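Local coordinates for conserved protein (Geobacillus kaustophilus, PDB 2PCS) that is of unknown function but belongs to the CoxG family of the Bet v 1-like clan and holds an unidentified bound ligand, at residues L38-L50 with K60-P72. Numbering follows the deposited sequence.
Sequences LELIGEDKYKADL and KYDAIIEVTDIKP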
loop_
_atom_site.group_PDB
_atom_site.type_symbol
_atom_site.label_atom_id
_atom_site.label_comp_id
_atom_site.label_asym_id
_atom_site.label_seq_id
_atom_site.Cartn_x
_atom_site.Cartn_y
_atom_site.Cartn_z
ATOM N N LEU A 38 -6.960 9.929 -5.953
ATOM C CA LEU A 38 -5.562 10.263 -5.675
ATOM C C LEU A 38 -5.227 11.508 -6.464
ATOM O O LEU A 38 -5.097 11.445 -7.678
ATOM C CB LEU A 38 -4.608 9.151 -6.130
ATOM C CG LEU A 38 -3.814 8.279 -5.152
ATOM C CD1 LEU A 38 -2.809 7.427 -5.921
ATOM C CD2 LEU A 38 -3.096 9.083 -4.073
ATOM N N GLU A 39 -5.075 12.632 -5.780
ATOM C CA GLU A 39 -4.690 13.885 -6.415
ATOM C C GLU A 39 -3.202 14.165 -6.192
ATOM O O GLU A 39 -2.722 14.218 -5.050
ATOM C CB GLU A 39 -5.544 15.042 -5.859
ATOM C CG GLU A 39 -5.438 16.377 -6.600
ATOM C CD GLU A 39 -5.727 17.620 -5.713
ATOM O OE1 GLU A 39 -6.229 17.467 -4.563
ATOM O OE2 GLU A 39 -5.437 18.762 -6.180
ATOM N N LEU A 40 -2.482 14.351 -7.296
ATOM C CA LEU A 40 -1.142 14.933 -7.260
ATOM C C LEU A 40 -1.148 16.333 -6.631
ATOM O O LEU A 40 -1.874 17.227 -7.059
ATOM C CB LEU A 40 -0.548 14.974 -8.672
ATOM C CG LEU A 40 0.961 15.148 -8.883
ATOM C CD1 LEU A 40 1.792 13.939 -8.459
ATOM C CD2 LEU A 40 1.238 15.505 -10.361
ATOM N N ILE A 41 -0.352 16.529 -5.597
ATOM C CA ILE A 41 -0.356 17.807 -4.919
ATOM C C ILE A 41 1.075 18.277 -4.827
ATOM O O ILE A 41 1.378 19.320 -4.255
ATOM C CB ILE A 41 -1.050 17.728 -3.505
ATOM C CG1 ILE A 41 -0.445 16.600 -2.668
ATOM C CG2 ILE A 41 -2.522 17.459 -3.673
ATOM C CD1 ILE A 41 -0.551 16.807 -1.159
ATOM N N GLY A 42 1.958 17.500 -5.415
ATOM C CA GLY A 42 3.394 17.769 -5.264
ATOM C C GLY A 42 4.220 16.767 -6.035
ATOM O O GLY A 42 3.677 15.901 -6.731
ATOM N N GLU A 43 5.531 16.877 -5.920
ATOM C CA GLU A 43 6.381 15.960 -6.658
ATOM C C GLU A 43 6.398 14.596 -5.952
ATOM O O GLU A 43 6.925 14.461 -4.819
ATOM C CB GLU A 43 7.811 16.504 -6.873
ATOM C CG GLU A 43 8.662 15.552 -7.723
ATOM C CD GLU A 43 10.160 15.880 -7.763
ATOM O OE1 GLU A 43 10.610 16.938 -7.223
ATOM O OE2 GLU A 43 10.890 15.045 -8.372
ATOM N N ASP A 44 5.822 13.609 -6.637
ATOM C CA ASP A 44 5.725 12.235 -6.126
ATOM C C ASP A 44 4.909 12.193 -4.804
ATOM O O ASP A 44 5.207 11.421 -3.892
ATOM C CB ASP A 44 7.140 11.652 -5.997
ATOM C CG ASP A 44 7.866 11.572 -7.384
ATOM O OD1 ASP A 44 7.208 11.167 -8.384
ATOM O OD2 ASP A 44 9.081 11.891 -7.472
ATOM N N LYS A 45 3.902 13.077 -4.728
ATOM C CA LYS A 45 3.129 13.352 -3.506
ATOM C C LYS A 45 1.665 13.479 -3.876
ATOM O O LYS A 45 1.305 14.332 -4.693
ATOM C CB LYS A 45 3.601 14.628 -2.845
ATOM C CG LYS A 45 3.075 14.864 -1.460
ATOM C CD LYS A 45 3.724 16.132 -0.932
ATOM C CE LYS A 45 3.458 16.422 0.521
ATOM N NZ LYS A 45 4.730 16.887 1.183
ATOM N N TYR A 46 0.837 12.610 -3.294
ATOM C CA TYR A 46 -0.586 12.585 -3.585
ATOM C C TYR A 46 -1.408 12.776 -2.324
ATOM O O TYR A 46 -0.913 12.604 -1.204
ATOM C CB TYR A 46 -0.996 11.282 -4.276
ATOM C CG TYR A 46 -0.117 10.982 -5.440
ATOM C CD1 TYR A 46 1.213 10.588 -5.234
ATOM C CD2 TYR A 46 -0.581 11.123 -6.743
ATOM C CE1 TYR A 46 2.065 10.364 -6.277
ATOM C CE2 TYR A 46 0.272 10.874 -7.823
ATOM C CZ TYR A 46 1.602 10.492 -7.571
ATOM O OH TYR A 46 2.489 10.230 -8.608
ATOM N N LYS A 47 -2.667 13.142 -2.560
ATOM C CA LYS A 47 -3.669 13.273 -1.546
ATOM C C LYS A 47 -4.720 12.243 -1.926
ATOM O O LYS A 47 -5.246 12.219 -3.046
ATOM C CB LYS A 47 -4.256 14.686 -1.498
ATOM C CG LYS A 47 -5.297 14.930 -0.366
ATOM C CD LYS A 47 -5.228 16.358 0.130
ATOM C CE LYS A 47 -6.594 16.926 0.568
ATOM N NZ LYS A 47 -6.639 17.291 2.030
ATOM N N ALA A 48 -4.971 11.353 -0.987
ATOM C CA ALA A 48 -5.949 10.330 -1.189
ATOM C C ALA A 48 -7.160 10.608 -0.280
ATOM O O ALA A 48 -7.012 10.957 0.900
ATOM C CB ALA A 48 -5.328 8.983 -0.917
ATOM N N ASP A 49 -8.349 10.513 -0.876
ATOM C CA ASP A 49 -9.627 10.580 -0.154
ATOM C C ASP A 49 -10.092 9.127 0.069
ATOM O O ASP A 49 -10.510 8.460 -0.875
ATOM C CB ASP A 49 -10.648 11.401 -0.975
ATOM C CG ASP A 49 -12.128 11.216 -0.488
ATOM O OD1 ASP A 49 -12.381 11.094 0.746
ATOM O OD2 ASP A 49 -13.044 11.215 -1.351
ATOM N N LEU A 50 -9.961 8.627 1.292
ATOM C CA LEU A 50 -10.269 7.202 1.555
ATOM C C LEU A 50 -11.588 7.030 2.313
ATOM O O LEU A 50 -11.793 7.611 3.383
ATOM C CB LEU A 50 -9.122 6.507 2.317
ATOM C CG LEU A 50 -7.750 6.558 1.650
ATOM C CD1 LEU A 50 -6.626 6.193 2.601
ATOM C CD2 LEU A 50 -7.699 5.691 0.449
ATOM N N LYS A 60 -13.823 7.816 7.277
ATOM C CA LYS A 60 -13.328 8.617 6.193
ATOM C C LYS A 60 -11.995 9.212 6.614
ATOM O O LYS A 60 -11.807 9.706 7.731
ATOM C CB LYS A 60 -14.345 9.679 5.811
ATOM C CG LYS A 60 -15.567 9.032 5.106
ATOM C CD LYS A 60 -16.753 10.001 4.765
ATOM C CE LYS A 60 -18.039 9.169 4.450
ATOM N NZ LYS A 60 -19.125 9.920 3.675
ATOM N N TYR A 61 -11.022 9.091 5.731
ATOM C CA TYR A 61 -9.676 9.481 6.096
ATOM C C TYR A 61 -9.136 10.220 4.945
ATOM O O TYR A 61 -9.478 9.900 3.830
ATOM C CB TYR A 61 -8.802 8.254 6.333
ATOM C CG TYR A 61 -9.258 7.316 7.397
ATOM C CD1 TYR A 61 -8.710 7.387 8.645
ATOM C CD2 TYR A 61 -10.252 6.349 7.144
ATOM C CE1 TYR A 61 -9.063 6.500 9.642
ATOM C CE2 TYR A 61 -10.647 5.448 8.148
ATOM C CZ TYR A 61 -10.016 5.518 9.391
ATOM O OH TYR A 61 -10.376 4.667 10.425
ATOM N N ASP A 62 -8.304 11.207 5.230
ATOM C CA ASP A 62 -7.446 11.828 4.216
ATOM C C ASP A 62 -6.019 11.388 4.467
ATOM O O ASP A 62 -5.596 11.294 5.616
ATOM C CB ASP A 62 -7.566 13.354 4.233
ATOM C CG ASP A 62 -8.937 13.816 3.745
ATOM O OD1 ASP A 62 -9.639 14.528 4.487
ATOM O OD2 ASP A 62 -9.360 13.410 2.638
ATOM N N ALA A 63 -5.295 11.097 3.382
ATOM C CA ALA A 63 -3.962 10.543 3.483
ATOM C C ALA A 63 -3.073 11.311 2.576
ATOM O O ALA A 63 -3.447 11.548 1.445
ATOM C CB ALA A 63 -3.966 9.033 3.051
ATOM N N ILE A 64 -1.902 11.701 3.072
ATOM C CA ILE A 64 -0.820 12.157 2.210
ATOM C C ILE A 64 0.128 10.966 1.940
ATOM O O ILE A 64 0.630 10.332 2.862
ATOM C CB ILE A 64 -0.002 13.370 2.791
ATOM C CG1 ILE A 64 -0.894 14.578 3.196
ATOM C CG2 ILE A 64 1.036 13.821 1.790
ATOM C CD1 ILE A 64 -1.927 14.988 2.163
ATOM N N ILE A 65 0.352 10.678 0.668
ATOM C CA ILE A 65 1.229 9.578 0.266
ATOM C C ILE A 65 2.343 10.161 -0.570
ATOM O O ILE A 65 2.056 10.683 -1.655
ATOM C CB ILE A 65 0.451 8.541 -0.610
ATOM C CG1 ILE A 65 -0.830 8.096 0.095
ATOM C CG2 ILE A 65 1.330 7.340 -0.959
ATOM C CD1 ILE A 65 -1.759 7.307 -0.807
ATOM N N GLU A 66 3.580 10.094 -0.051
ATOM C CA GLU A 66 4.797 10.477 -0.781
ATOM C C GLU A 66 5.672 9.274 -1.206
ATOM O O GLU A 66 6.097 8.496 -0.370
ATOM C CB GLU A 66 5.650 11.467 0.006
ATOM C CG GLU A 66 6.662 12.172 -0.934
ATOM C CD GLU A 66 7.645 13.107 -0.224
ATOM O OE1 GLU A 66 8.562 13.688 -0.914
ATOM O OE2 GLU A 66 7.508 13.247 1.023
ATOM N N VAL A 67 5.912 9.145 -2.512
ATOM C CA VAL A 67 6.877 8.181 -3.068
ATOM C C VAL A 67 8.302 8.777 -3.075
ATOM O O VAL A 67 8.537 9.762 -3.730
ATOM C CB VAL A 67 6.434 7.718 -4.493
ATOM C CG1 VAL A 67 7.134 6.440 -4.904
ATOM C CG2 VAL A 67 4.921 7.480 -4.537
ATOM N N THR A 68 9.243 8.217 -2.312
ATOM C CA THR A 68 10.619 8.712 -2.288
ATOM C C THR A 68 11.678 7.598 -2.605
ATOM O O THR A 68 11.305 6.449 -2.801
ATOM C CB THR A 68 10.929 9.332 -0.938
ATOM O OG1 THR A 68 10.997 8.304 0.050
ATOM C CG2 THR A 68 9.840 10.276 -0.528
ATOM N N ASP A 69 12.971 7.966 -2.679
ATOM C CA ASP A 69 14.112 7.061 -2.914
ATOM C C ASP A 69 13.828 6.170 -4.115
ATOM O O ASP A 69 14.035 4.988 -4.102
ATOM C CB ASP A 69 14.396 6.251 -1.625
ATOM C CG ASP A 69 15.802 5.638 -1.569
ATOM O OD1 ASP A 69 16.762 6.207 -2.134
ATOM O OD2 ASP A 69 15.968 4.572 -0.917
ATOM N N ILE A 70 13.331 6.768 -5.171
ATOM C CA ILE A 70 12.744 6.032 -6.255
ATOM C C ILE A 70 13.818 5.524 -7.169
ATOM O O ILE A 70 14.525 6.340 -7.801
ATOM C CB ILE A 70 11.865 6.907 -7.092
ATOM C CG1 ILE A 70 10.672 7.467 -6.261
ATOM C CG2 ILE A 70 11.432 6.116 -8.284
ATOM C CD1 ILE A 70 9.581 8.273 -7.095
ATOM N N LYS A 71 13.916 4.193 -7.279
ATOM C CA LYS A 71 14.892 3.600 -8.124
ATOM C C LYS A 71 14.558 2.611 -9.228
ATOM O O LYS A 71 14.407 1.448 -8.952
ATOM C CB LYS A 71 16.013 2.961 -7.299
ATOM C CG LYS A 71 16.782 3.875 -6.325
ATOM C CD LYS A 71 17.559 2.998 -5.352
ATOM C CE LYS A 71 18.164 3.774 -4.239
ATOM N NZ LYS A 71 18.577 5.098 -4.810
ATOM N N PRO A 72 14.198 3.073 -10.413
ATOM C CA PRO A 72 13.278 2.390 -11.276
ATOM C C PRO A 72 14.172 1.265 -11.889
ATOM O O PRO A 72 15.434 1.366 -11.881
ATOM C CB PRO A 72 13.001 3.387 -12.406
ATOM C CG PRO A 72 13.410 4.732 -11.833
ATOM C CD PRO A 72 14.474 4.459 -10.842
#
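The Tyr46 ring turns its edge to Ile65, whose carbonyl O lies in the ring plane 3.7 Å from Tyr46 CD1, while Val67 CG2 approaches Tyr46 CE1 obliquely. The same Ile65 O accepts a nearly straight bond (171°) from Tyr46 N, its donor tilted from the carbonyl plane. At the Tyr61 ring, Leu50 O sits near the edge; the Tyr61 hydroxyl bonds Val57 O. Strands 45-52 and 59-71 form a beta hairpin of the antiparallel sheet: six bonds pair Tyr46, Ala48 and Leu50 with Ile65, Ala63 and Tyr61, and Val67 N to Asp44 O (2.8 Å) extends the ladder into the type II turn Gly42-Lys45, which links strand 35-42 to 45-52. On the face of Ala48, Ile65 CD1 touches both Ala48 CB (3.9 Å) and Leu38 CD2 (4.0 Å), and Leu50 CD1 meets Ala63 CB. On the other face Ile64, with CG2 anti to the backbone N, sets that methyl against Lys45 CE (3.8 Å). An alanine in place of Asp44 is likely to leave a gap beside Ile70 CD1, which now touches Asp44 OD2 (3.7 Å). The chemistry thus divides the hairpin: one face carries unbridged charges, Asp49 and Asp62 probably mildly repulsive, whereas the other is largely apolar and brings Ile65 beside the bound ligand.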